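Local coordinates for protein thermotoga maritima TmcAL (Thermotoga maritima, PDB 5Y0T) that belongs to the HUP clan of Rossmann-like alpha/beta proteins and binds adenosine-5'-rp-alpha-thio-triphosphate, at residues A[159-162]-A[163-166]; A[115-119]-A[120-124]; A[67-70]-A[71-74]; A[303-307]-A[308-312]; A[319-322]-A[323-327]. All coordinates share one frame; numbering follows the deposited sequence.

Along the chain the order is interaction 3, interaction 2, interaction 1, interaction 4, interaction 5. All five are local contacts at helix ends, turns or a strand-to-helix step. Interaction 3 is the innermost and leaves strand 66-70 of the mixed sheet. Interactions 1 and 2 lie on the same side of the chain's centre, with centres about 17 Å apart. Both pack against helix 139-153, and interaction 1 also against helix 108-120, whose end is in interaction 2. Interactions 4 and 5 start the successive helices 307-318 and 323-332, with centres about 18 Å apart. Interactions 3 and 5 touch directly: helix 323-332 packs through F325 and V326 on V73, beside the end of strand 66-70.

Interaction 1: A[159-162]-A[163-166]; sequences EEVL and KLEK
K163 and E160 form a salt bridge across one turn. K163 CB starts close to the backbone, 3.4 Å from E160 O. CG and CD continue past the same carbonyl oxygen. K163 CE then lies 3.6 Å from E160 CG. The lysine is extended beyond CG, and this carries K163 NZ back to E160 OE2 at 2.9 Å. NZ approaches OE2 on its anti side, 17° out of the carboxylate plane. D107 provides NZ with a second carboxylate, and the ring of F110 makes a cation-pi contact with the same lysine. The two acids probably stabilise its positive charge. The backbone here is a 3-10 turn: K163 N bonds E160 O, L164 N bonds V161 O and E165 N bonds L162 O. On another side of the turn L162 and E165 run side by side, with L162 CD2 3.3 Å from E165 OE2. That carboxylate is paired with K144. V161 CG1 touches L164 CD1 at 4.1 Å. The turn lies between helices 139-153 and 167-182. V161 packs on L147, M148 and F151 of the first, and L164 on F110 and V114 of helix 108-120.

Interaction 2: A[115-119]-A[120-124]; sequences ARILY and EQPDE
Q121 NE2 donates to L118 O at 2.8 Å, a short and fairly straight bond with an N-H...O angle of 163°. It is part of the C-terminal cap of helix 108-120, where a residue with positive phi, Q121, follows the last turn. The Q121 side chain bends at chi2 (-75°), and this folds the amide back over that turn. L118 O lies close to the plane of the amide. One residue thus serves two carbonyls, because Q121 N also bonds I117 O. E120 N bonds R116 O in the preceding step.

R116 and E120 pair one turn apart on the exposed side. The arginine bends at chi2 and chi3, and R116 CD comes 3.2 Å from E120 OE2. R116 NH1 is 3.4 Å from E120 OE2, a salt bridge whose hydrogen bond is long and weak. The guanidinium and carboxylate planes are 68° apart. R116 NH1 also lies at the edge of the Y119 ring, in its plane. The buried side is apolar. L118 rests on V173 of helix 167-182. I117 packs on Y150 and F151 of helix 139-153, and P122 shares Y150 with it. P122 is the N-cap residue of helix 123-134, so only a short turn separates the two helices. Its ring crosses the I117 side chain at about a right angle, with P122 CD 3.9 Å from I117 CG2.

Interaction 3: A[67-70]-A[71-74]; sequences VLEL and PVVF
L70 and F74 meet at a strand-to-helix step, at the end of a strand of the Rossmann-like sheet. L70 places CG anti to its backbone N (chi1 174°), and with chi2 at 62° L70 CD1 lies 3.7 Å from F74 CB. L70 CD1 also touches the proline ring, 4.0 Å from P71 CD. F74 CG is anti to its carbonyl carbon (chi1 -52°), which leaves CB against L70 while the ring leads away. One ring face is met by V73 CG1, offset toward the rim. The L70 and F74 side chains cross at about a right angle. E69 is fully extended, and E69 OE2 passes 4.3 Å from V72 CG2. Its OE1 makes a salt bridge to K52, a partner for this buried acid. P71 is the N-cap residue of helix 72-75. P71 O accepts from F74 N at 2.9 Å and starts the turn. D391 accepts from V72 N. Strand 66-70 runs between strand 32-38, parallel to it, and strand 337-343, antiparallel. L70 packs on V36 and S38 of the first and on F82 and A86 of helix 79-92. F74 touches S329 and N330 of helix 323-332.

Interaction 4: A[303-307]-A[308-312]; sequences KRFTF and SRIRR
Two torsions set this helix start: one places the T306 cap on R309, the other brings R309 to F305. In T306, chi1 of 69° sets OG1 between the backbone N and the carbonyl carbon. From there T306 OG1 faces the helix and accepts from R309 N at 3.1 Å. R309 is extended from CB to NE (chi1 180°), and its guanidinium runs back to F305. There the F305 ring presents its edge, and F305 CD1 lies over one guanidinium face, 3.6 Å from R309 NH1. The two planes stand 83° apart, close to perpendicular. R309 NH2 is salt-bridged to E277. That pairing probably limits rotation of the group.

T306 is the N-cap of helix 307-318, and F305 (N') and I310 (N4) form a hydrophobic staple. F305, just before the cap, puts CB 3.7 Å from I310 CD1, four residues into the helix. I310 N bonds T306 O in the same turn. L279 of helix 279-289 touches both apolar partners, and L297 and V300 of helix 293-300 cover I310.

Further along, R311 bends at chi3 and lays one guanidinium face on F307 CB, with R311 NH1 3.7 Å from that carbon. Its NE donates to R44 O, and its NH2 makes a weak bond to S308 OG. R311 N bonds F307 O at 2.8 Å. A water lies 2.9 Å from T306 OG1 and accepts from R312 NH2, joining the cap to the next turn. R312 NH1 donates to Q43 O.

Interaction 5: A[319-322]-A[323-327]; sequences FEVN and KEFVE
This is an N-terminal helix cap, formed where N322 and V321 meet the first turn of helix 323-332. Helix 307-318 ends in a Schellman motif at E320, and residues 319-322 link it to helix 323-332. N322 supplies the polar half. Its CG sits between the backbone N and the carbonyl carbon (chi1 60°), and this turns OD1 toward F325 N. N322 OD1 accepts from F325 N at 3.0 Å. The donor stands above the amide carbonyl plane, 36° out of it. V326 N donates to the backbone N322 O at 3.2 Å. Side-chain and backbone oxygens of N322 thus take one N-H each.

V321 supplies the apolar half. V321 CG1 lies 3.4 Å from V326 CG2, a tight contact for two methyls. V321 CG1 is also 3.9 Å from F325 CD2, at the edge of the ring and in its plane. The F325 ring and the N322 amide planes are 60° apart. F325 also touches V73 of helix 72-75, and Q387 and L390 of helix 381-399. K323 NZ donates to E270 O. At the start of the linker F319 packs on L263 of the second subunit. The side-chain cap at N322, with apolar contact between the residue before it and the fourth residue of the helix, is the hydrophobic staple arrangement.

Interaction 1: A[159-162]-A[163-166]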
# COMPACT_ATOMS: atom_id res chain seq x y z
N GLU A 159 -34.21 -24.22 -22.12
CA GLU A 159 -34.59 -23.58 -20.87
C GLU A 159 -33.88 -24.22 -19.68
O GLU A 159 -33.72 -23.59 -18.63
CB GLU A 159 -36.11 -23.64 -20.68
CG GLU A 159 -36.86 -22.69 -21.59
CD GLU A 159 -38.36 -22.71 -21.35
OE1 GLU A 159 -38.83 -23.54 -20.55
OE2 GLU A 159 -39.07 -21.88 -21.98
N GLU A 160 -33.45 -25.47 -19.84
CA GLU A 160 -32.75 -26.17 -18.78
C GLU A 160 -31.43 -25.47 -18.45
O GLU A 160 -30.97 -25.48 -17.31
CB GLU A 160 -32.50 -27.63 -19.16
CG GLU A 160 -32.79 -28.61 -18.02
CD GLU A 160 -32.23 -30.00 -18.27
OE1 GLU A 160 -31.88 -30.32 -19.43
OE2 GLU A 160 -32.13 -30.78 -17.29
N VAL A 161 -30.84 -24.83 -19.46
CA VAL A 161 -29.57 -24.11 -19.30
C VAL A 161 -29.72 -22.93 -18.33
O VAL A 161 -28.74 -22.50 -17.71
CB VAL A 161 -29.04 -23.62 -20.67
CG1 VAL A 161 -27.65 -22.98 -20.54
CG2 VAL A 161 -28.98 -24.78 -21.66
N LEU A 162 -30.95 -22.43 -18.17
CA LEU A 162 -31.22 -21.35 -17.22
C LEU A 162 -30.80 -21.70 -15.78
O LEU A 162 -30.62 -20.81 -14.95
CB LEU A 162 -32.70 -20.98 -17.25
CG LEU A 162 -33.17 -20.27 -18.52
CD1 LEU A 162 -34.70 -20.25 -18.59
CD2 LEU A 162 -32.62 -18.85 -18.55
N LYS A 163 -30.63 -22.99 -15.49
CA LYS A 163 -30.16 -23.41 -14.17
C LYS A 163 -28.78 -22.82 -13.86
O LYS A 163 -28.39 -22.67 -12.70
CB LYS A 163 -30.10 -24.94 -14.07
CG LYS A 163 -31.46 -25.64 -14.04
CD LYS A 163 -31.27 -27.15 -14.14
CE LYS A 163 -32.56 -27.87 -14.48
NZ LYS A 163 -32.28 -29.30 -14.77
N LEU A 164 -28.05 -22.45 -14.91
CA LEU A 164 -26.69 -21.96 -14.76
C LEU A 164 -26.69 -20.47 -14.41
O LEU A 164 -25.65 -19.84 -14.39
CB LEU A 164 -25.89 -22.22 -16.03
CG LEU A 164 -25.66 -23.71 -16.32
CD1 LEU A 164 -24.95 -23.92 -17.65
CD2 LEU A 164 -24.87 -24.37 -15.19
N GLU A 165 -27.86 -19.90 -14.16
CA GLU A 165 -27.90 -18.54 -13.62
C GLU A 165 -27.69 -18.56 -12.11
O GLU A 165 -27.54 -17.52 -11.47
CB GLU A 165 -29.21 -17.84 -13.97
CG GLU A 165 -29.46 -17.75 -15.46
CD GLU A 165 -30.65 -16.88 -15.82
OE1 GLU A 165 -31.44 -16.52 -14.92
OE2 GLU A 165 -30.79 -16.56 -17.01
N LYS A 166 -27.70 -19.76 -11.53
CA LYS A 166 -27.59 -19.91 -10.09
C LYS A 166 -26.14 -20.20 -9.71
O LYS A 166 -25.52 -21.08 -10.30
CB LYS A 166 -28.50 -21.05 -9.60
CG LYS A 166 -29.99 -20.89 -9.96
CD LYS A 166 -30.66 -19.77 -9.18
CE LYS A 166 -32.15 -19.70 -9.48
NZ LYS A 166 -32.80 -18.50 -8.89

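Interaction 2: A[115-119]-A[120-124]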
# COMPACT_ATOMS: atom_id res chain seq x y z
N ALA A 115 -20.69 -29.75 -18.23
CA ALA A 115 -19.23 -29.76 -18.07
C ALA A 115 -18.55 -30.48 -19.23
O ALA A 115 -17.48 -30.06 -19.67
CB ALA A 115 -18.84 -30.41 -16.75
N ARG A 116 -19.17 -31.55 -19.72
CA ARG A 116 -18.62 -32.32 -20.84
C ARG A 116 -18.51 -31.47 -22.13
O ARG A 116 -17.49 -31.49 -22.83
CB ARG A 116 -19.47 -33.57 -21.08
CG ARG A 116 -19.13 -34.36 -22.32
CD ARG A 116 -17.75 -34.98 -22.25
NE ARG A 116 -17.59 -35.92 -21.14
CZ ARG A 116 -16.50 -36.65 -20.94
NH1 ARG A 116 -15.47 -36.54 -21.77
NH2 ARG A 116 -16.43 -37.48 -19.91
N ILE A 117 -19.56 -30.71 -22.43
CA ILE A 117 -19.54 -29.82 -23.59
C ILE A 117 -18.43 -28.79 -23.46
O ILE A 117 -17.66 -28.57 -24.41
CB ILE A 117 -20.89 -29.11 -23.77
CG1 ILE A 117 -21.98 -30.14 -24.06
CG2 ILE A 117 -20.83 -28.11 -24.93
CD1 ILE A 117 -23.40 -29.61 -23.88
N LEU A 118 -18.31 -28.16 -22.29
CA LEU A 118 -17.27 -27.16 -22.08
C LEU A 118 -15.87 -27.77 -22.12
O LEU A 118 -14.90 -27.10 -22.47
CB LEU A 118 -17.47 -26.45 -20.73
CG LEU A 118 -18.81 -25.76 -20.50
CD1 LEU A 118 -18.84 -25.12 -19.13
CD2 LEU A 118 -19.08 -24.71 -21.59
N TYR A 119 -15.77 -29.03 -21.73
CA TYR A 119 -14.50 -29.75 -21.78
C TYR A 119 -14.13 -30.12 -23.22
O TYR A 119 -13.01 -29.88 -23.67
CB TYR A 119 -14.58 -31.01 -20.92
CG TYR A 119 -13.38 -31.93 -21.01
CD1 TYR A 119 -12.09 -31.46 -20.72
CD2 TYR A 119 -13.53 -33.26 -21.35
CE1 TYR A 119 -10.99 -32.30 -20.80
CE2 TYR A 119 -12.44 -34.11 -21.43
CZ TYR A 119 -11.18 -33.63 -21.16
OH TYR A 119 -10.11 -34.49 -21.25
N GLU A 120 -15.08 -30.69 -23.95
CA GLU A 120 -14.77 -31.14 -25.31
C GLU A 120 -14.74 -30.01 -26.33
O GLU A 120 -14.07 -30.12 -27.36
CB GLU A 120 -15.75 -32.22 -25.73
CG GLU A 120 -15.51 -33.51 -24.98
CD GLU A 120 -16.45 -34.60 -25.40
OE1 GLU A 120 -17.39 -34.30 -26.18
OE2 GLU A 120 -16.26 -35.75 -24.97
N GLN A 121 -15.44 -28.92 -26.02
CA GLN A 121 -15.45 -27.74 -26.89
C GLN A 121 -15.83 -28.08 -28.34
O GLN A 121 -15.06 -27.81 -29.26
CB GLN A 121 -14.07 -27.06 -26.87
CG GLN A 121 -13.70 -26.38 -25.55
CD GLN A 121 -14.46 -25.07 -25.35
OE1 GLN A 121 -14.57 -24.27 -26.27
NE2 GLN A 121 -15.00 -24.86 -24.14
N PRO A 122 -17.02 -28.68 -28.55
CA PRO A 122 -17.41 -28.95 -29.94
C PRO A 122 -17.50 -27.66 -30.77
O PRO A 122 -17.88 -26.61 -30.22
CB PRO A 122 -18.79 -29.62 -29.79
CG PRO A 122 -19.29 -29.16 -28.45
CD PRO A 122 -18.08 -29.03 -27.58
N ASP A 123 -17.16 -27.73 -32.05
CA ASP A 123 -16.98 -26.51 -32.84
C ASP A 123 -18.26 -25.69 -32.94
O ASP A 123 -18.20 -24.47 -32.89
CB ASP A 123 -16.44 -26.82 -34.25
CG ASP A 123 -17.19 -27.94 -34.94
OD1 ASP A 123 -18.24 -28.36 -34.42
OD2 ASP A 123 -16.72 -28.41 -36.00
N GLU A 124 -19.42 -26.35 -33.05
CA GLU A 124 -20.70 -25.63 -33.06
C GLU A 124 -20.88 -24.79 -31.78
O GLU A 124 -21.38 -23.67 -31.85
CB GLU A 124 -21.88 -26.60 -33.20
CG GLU A 124 -21.73 -27.67 -34.28
CD GLU A 124 -21.42 -29.06 -33.69
OE1 GLU A 124 -20.36 -29.21 -33.02
OE2 GLU A 124 -22.24 -29.98 -33.89

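Interaction 3: A[67-70]-A[71-74]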
# COMPACT_ATOMS: atom_id res chain seq x y z
N VAL A 67 -8.22 -30.47 7.23
CA VAL A 67 -8.52 -29.21 6.54
C VAL A 67 -7.27 -28.74 5.81
O VAL A 67 -6.20 -28.65 6.40
CB VAL A 67 -8.98 -28.08 7.50
CG1 VAL A 67 -9.21 -26.78 6.70
CG2 VAL A 67 -10.26 -28.48 8.24
N LEU A 68 -7.43 -28.46 4.52
CA LEU A 68 -6.38 -27.94 3.64
C LEU A 68 -6.68 -26.49 3.29
O LEU A 68 -7.85 -26.12 3.21
CB LEU A 68 -6.29 -28.75 2.36
CG LEU A 68 -6.41 -30.27 2.53
CD1 LEU A 68 -6.43 -31.00 1.17
CD2 LEU A 68 -5.27 -30.76 3.39
N GLU A 69 -5.65 -25.67 3.10
CA GLU A 69 -5.91 -24.33 2.59
C GLU A 69 -5.97 -24.32 1.06
O GLU A 69 -5.09 -24.87 0.39
CB GLU A 69 -4.84 -23.33 3.05
CG GLU A 69 -5.17 -21.92 2.56
CD GLU A 69 -4.26 -20.83 3.12
OE1 GLU A 69 -3.32 -21.15 3.90
OE2 GLU A 69 -4.48 -19.65 2.78
N LEU A 70 -7.02 -23.72 0.52
CA LEU A 70 -7.07 -23.40 -0.91
C LEU A 70 -6.20 -22.16 -1.09
O LEU A 70 -6.50 -21.12 -0.51
CB LEU A 70 -8.52 -23.13 -1.35
CG LEU A 70 -8.76 -22.65 -2.80
CD1 LEU A 70 -8.27 -23.70 -3.78
CD2 LEU A 70 -10.22 -22.34 -3.03
N PRO A 71 -5.09 -22.27 -1.85
CA PRO A 71 -4.20 -21.10 -1.92
C PRO A 71 -4.90 -19.83 -2.37
O PRO A 71 -5.82 -19.89 -3.19
CB PRO A 71 -3.13 -21.54 -2.93
CG PRO A 71 -3.02 -23.04 -2.66
CD PRO A 71 -4.50 -23.45 -2.50
N VAL A 72 -4.46 -18.70 -1.84
CA VAL A 72 -5.07 -17.39 -2.11
C VAL A 72 -5.27 -17.11 -3.60
O VAL A 72 -6.28 -16.54 -4.00
CB VAL A 72 -4.21 -16.24 -1.52
CG1 VAL A 72 -4.75 -14.87 -1.96
CG2 VAL A 72 -4.15 -16.35 0.01
N VAL A 73 -4.31 -17.52 -4.42
CA VAL A 73 -4.40 -17.22 -5.84
C VAL A 73 -5.65 -17.85 -6.48
O VAL A 73 -6.15 -17.35 -7.48
CB VAL A 73 -3.10 -17.66 -6.59
CG1 VAL A 73 -2.92 -19.21 -6.52
CG2 VAL A 73 -3.10 -17.14 -8.01
N PHE A 74 -6.09 -19.00 -5.96
CA PHE A 74 -7.39 -19.61 -6.35
C PHE A 74 -8.58 -19.15 -5.53
O PHE A 74 -9.67 -18.94 -6.07
CB PHE A 74 -7.28 -21.13 -6.31
CG PHE A 74 -6.11 -21.65 -7.08
CD1 PHE A 74 -6.09 -21.56 -8.47
CD2 PHE A 74 -4.98 -22.15 -6.43
CE1 PHE A 74 -4.99 -22.00 -9.20
CE2 PHE A 74 -3.88 -22.61 -7.15
CZ PHE A 74 -3.88 -22.52 -8.53

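Interaction 4: A[303-307]-A[308-312]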
# COMPACT_ATOMS: atom_id res chain seq x y z
N LYS A 303 -23.26 -1.35 -14.97
CA LYS A 303 -24.08 -2.45 -15.45
C LYS A 303 -23.25 -3.72 -15.67
O LYS A 303 -23.62 -4.80 -15.22
CB LYS A 303 -24.78 -2.04 -16.75
CG LYS A 303 -25.74 -3.08 -17.31
CD LYS A 303 -26.37 -2.60 -18.62
CE LYS A 303 -27.29 -3.66 -19.21
NZ LYS A 303 -26.58 -4.97 -19.35
N ARG A 304 -22.11 -3.58 -16.35
CA ARG A 304 -21.35 -4.76 -16.74
C ARG A 304 -20.42 -5.30 -15.66
O ARG A 304 -19.76 -6.32 -15.87
CB ARG A 304 -20.54 -4.47 -18.02
CG ARG A 304 -19.56 -3.32 -17.91
CD ARG A 304 -19.17 -2.81 -19.29
NE ARG A 304 -18.12 -1.78 -19.22
CZ ARG A 304 -18.34 -0.51 -18.92
NH1 ARG A 304 -19.57 -0.08 -18.66
NH2 ARG A 304 -17.32 0.35 -18.88
N PHE A 305 -20.36 -4.65 -14.49
CA PHE A 305 -19.51 -5.16 -13.41
C PHE A 305 -20.29 -5.48 -12.14
O PHE A 305 -21.08 -4.68 -11.66
CB PHE A 305 -18.41 -4.16 -13.08
CG PHE A 305 -17.63 -3.70 -14.28
CD1 PHE A 305 -16.97 -4.61 -15.08
CD2 PHE A 305 -17.56 -2.35 -14.60
CE1 PHE A 305 -16.26 -4.19 -16.19
CE2 PHE A 305 -16.84 -1.92 -15.70
CZ PHE A 305 -16.19 -2.84 -16.50
N THR A 306 -20.08 -6.68 -11.61
CA THR A 306 -20.59 -7.05 -10.30
C THR A 306 -19.68 -6.52 -9.18
O THR A 306 -18.49 -6.26 -9.41
CB THR A 306 -20.72 -8.56 -10.14
OG1 THR A 306 -19.41 -9.13 -10.09
CG2 THR A 306 -21.50 -9.15 -11.31
N PHE A 307 -20.24 -6.35 -7.99
CA PHE A 307 -19.45 -5.92 -6.85
C PHE A 307 -18.35 -6.93 -6.53
O PHE A 307 -17.23 -6.55 -6.18
CB PHE A 307 -20.34 -5.69 -5.62
CG PHE A 307 -21.07 -4.38 -5.64
CD1 PHE A 307 -20.37 -3.19 -5.54
CD2 PHE A 307 -22.45 -4.34 -5.78
CE1 PHE A 307 -21.03 -1.97 -5.58
CE2 PHE A 307 -23.12 -3.12 -5.82
CZ PHE A 307 -22.41 -1.93 -5.72
N SER A 308 -18.66 -8.22 -6.68
CA SER A 308 -17.69 -9.26 -6.37
C SER A 308 -16.49 -9.22 -7.31
O SER A 308 -15.35 -9.47 -6.90
CB SER A 308 -18.34 -10.64 -6.42
OG SER A 308 -19.05 -10.89 -5.23
N ARG A 309 -16.74 -8.91 -8.57
CA ARG A 309 -15.65 -8.77 -9.52
C ARG A 309 -14.77 -7.58 -9.13
O ARG A 309 -13.55 -7.69 -9.11
CB ARG A 309 -16.17 -8.61 -10.95
CG ARG A 309 -15.08 -8.45 -12.00
CD ARG A 309 -15.68 -8.45 -13.40
NE ARG A 309 -14.69 -8.16 -14.44
CZ ARG A 309 -14.99 -7.93 -15.71
NH1 ARG A 309 -16.26 -7.96 -16.12
NH2 ARG A 309 -14.03 -7.66 -16.58
N ILE A 310 -15.40 -6.45 -8.80
CA ILE A 310 -14.61 -5.27 -8.40
C ILE A 310 -13.84 -5.52 -7.11
O ILE A 310 -12.66 -5.17 -7.01
CB ILE A 310 -15.49 -4.02 -8.22
CG1 ILE A 310 -16.35 -3.76 -9.46
CG2 ILE A 310 -14.62 -2.80 -7.93
CD1 ILE A 310 -15.56 -3.81 -10.75
N ARG A 311 -14.49 -6.12 -6.11
CA ARG A 311 -13.82 -6.44 -4.85
C ARG A 311 -12.65 -7.42 -5.05
O ARG A 311 -11.62 -7.28 -4.40
CB ARG A 311 -14.81 -7.01 -3.82
CG ARG A 311 -15.83 -6.00 -3.27
CD ARG A 311 -16.69 -6.63 -2.16
NE ARG A 311 -17.45 -7.78 -2.64
CZ ARG A 311 -18.78 -7.85 -2.67
NH1 ARG A 311 -19.53 -6.84 -2.25
NH2 ARG A 311 -19.37 -8.95 -3.13
N ARG A 312 -12.83 -8.41 -5.92
CA ARG A 312 -11.72 -9.33 -6.23
C ARG A 312 -10.56 -8.55 -6.84
O ARG A 312 -9.41 -8.75 -6.46
CB ARG A 312 -12.15 -10.45 -7.19
CG ARG A 312 -12.87 -11.64 -6.54
CD ARG A 312 -13.12 -12.80 -7.55
NE ARG A 312 -14.08 -12.46 -8.58
CZ ARG A 312 -15.38 -12.72 -8.50
NH1 ARG A 312 -15.87 -13.32 -7.42
NH2 ARG A 312 -16.18 -12.37 -9.49
O HOH W 1 -19.00 -11.96 -10.00

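Interaction 5: A[319-322]-A[323-327]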
# COMPACT_ATOMS: atom_id res chain seq x y z
N PHE A 319 -2.46 -7.10 -3.38
CA PHE A 319 -1.53 -8.21 -3.21
C PHE A 319 -0.62 -8.37 -4.43
O PHE A 319 0.19 -9.30 -4.49
CB PHE A 319 -2.30 -9.51 -2.93
CG PHE A 319 -2.97 -9.52 -1.58
CD1 PHE A 319 -2.31 -9.01 -0.47
CD2 PHE A 319 -4.26 -10.03 -1.43
CE1 PHE A 319 -2.91 -9.00 0.79
CE2 PHE A 319 -4.88 -10.03 -0.18
CZ PHE A 319 -4.20 -9.52 0.93
N GLU A 320 -0.78 -7.46 -5.39
CA GLU A 320 0.02 -7.46 -6.62
C GLU A 320 -0.02 -8.80 -7.32
O GLU A 320 1.00 -9.39 -7.68
CB GLU A 320 1.47 -7.07 -6.33
CG GLU A 320 1.60 -5.65 -5.80
CD GLU A 320 3.05 -5.21 -5.65
OE1 GLU A 320 3.86 -6.01 -5.12
OE2 GLU A 320 3.36 -4.07 -6.05
N VAL A 321 -1.23 -9.28 -7.54
CA VAL A 321 -1.39 -10.60 -8.13
C VAL A 321 -1.42 -10.37 -9.64
O VAL A 321 -2.45 -9.99 -10.20
CB VAL A 321 -2.68 -11.25 -7.58
CG1 VAL A 321 -2.94 -12.61 -8.21
CG2 VAL A 321 -2.61 -11.36 -6.05
N ASN A 322 -0.31 -10.66 -10.31
CA ASN A 322 -0.19 -10.18 -11.68
C ASN A 322 -0.66 -11.23 -12.68
O ASN A 322 -0.92 -12.38 -12.30
CB ASN A 322 1.26 -9.75 -11.98
CG ASN A 322 2.26 -10.89 -11.81
OD1 ASN A 322 2.34 -11.78 -12.65
ND2 ASN A 322 3.03 -10.84 -10.74
N LYS A 323 -0.72 -10.84 -13.94
CA LYS A 323 -1.36 -11.66 -14.97
C LYS A 323 -0.57 -12.93 -15.27
O LYS A 323 -1.16 -14.00 -15.45
CB LYS A 323 -1.56 -10.84 -16.25
CG LYS A 323 -2.62 -9.75 -16.08
CD LYS A 323 -2.85 -8.92 -17.36
CE LYS A 323 -4.17 -8.15 -17.28
NZ LYS A 323 -4.25 -7.00 -18.24
N GLU A 324 0.75 -12.82 -15.31
CA GLU A 324 1.59 -13.98 -15.61
C GLU A 324 1.51 -15.04 -14.50
O GLU A 324 1.47 -16.25 -14.77
CB GLU A 324 3.04 -13.55 -15.82
CG GLU A 324 3.97 -14.71 -16.16
CD GLU A 324 5.35 -14.26 -16.59
OE1 GLU A 324 5.58 -13.03 -16.68
OE2 GLU A 324 6.21 -15.14 -16.84
N PHE A 325 1.49 -14.58 -13.25
CA PHE A 325 1.41 -15.46 -12.08
C PHE A 325 0.09 -16.23 -12.06
O PHE A 325 0.07 -17.45 -11.82
CB PHE A 325 1.60 -14.61 -10.82
CG PHE A 325 1.26 -15.32 -9.54
CD1 PHE A 325 2.03 -16.38 -9.09
CD2 PHE A 325 0.20 -14.89 -8.76
CE1 PHE A 325 1.73 -17.02 -7.89
CE2 PHE A 325 -0.10 -15.52 -7.56
CZ PHE A 325 0.66 -16.58 -7.12
N VAL A 326 -1.02 -15.54 -12.33
CA VAL A 326 -2.32 -16.23 -12.34
C VAL A 326 -2.42 -17.18 -13.54
O VAL A 326 -2.97 -18.28 -13.44
CB VAL A 326 -3.50 -15.23 -12.35
CG1 VAL A 326 -4.82 -15.96 -12.48
CG2 VAL A 326 -3.50 -14.41 -11.08
N GLU A 327 -1.85 -16.78 -14.68
CA GLU A 327 -1.85 -17.64 -15.85
C GLU A 327 -1.13 -18.95 -15.57
O GLU A 327 -1.62 -20.03 -15.91
CB GLU A 327 -1.22 -16.93 -17.05
CG GLU A 327 -1.10 -17.82 -18.29
CD GLU A 327 -2.45 -18.18 -18.88
OE1 GLU A 327 -3.44 -17.45 -18.59
OE2 GLU A 327 -2.53 -19.17 -19.63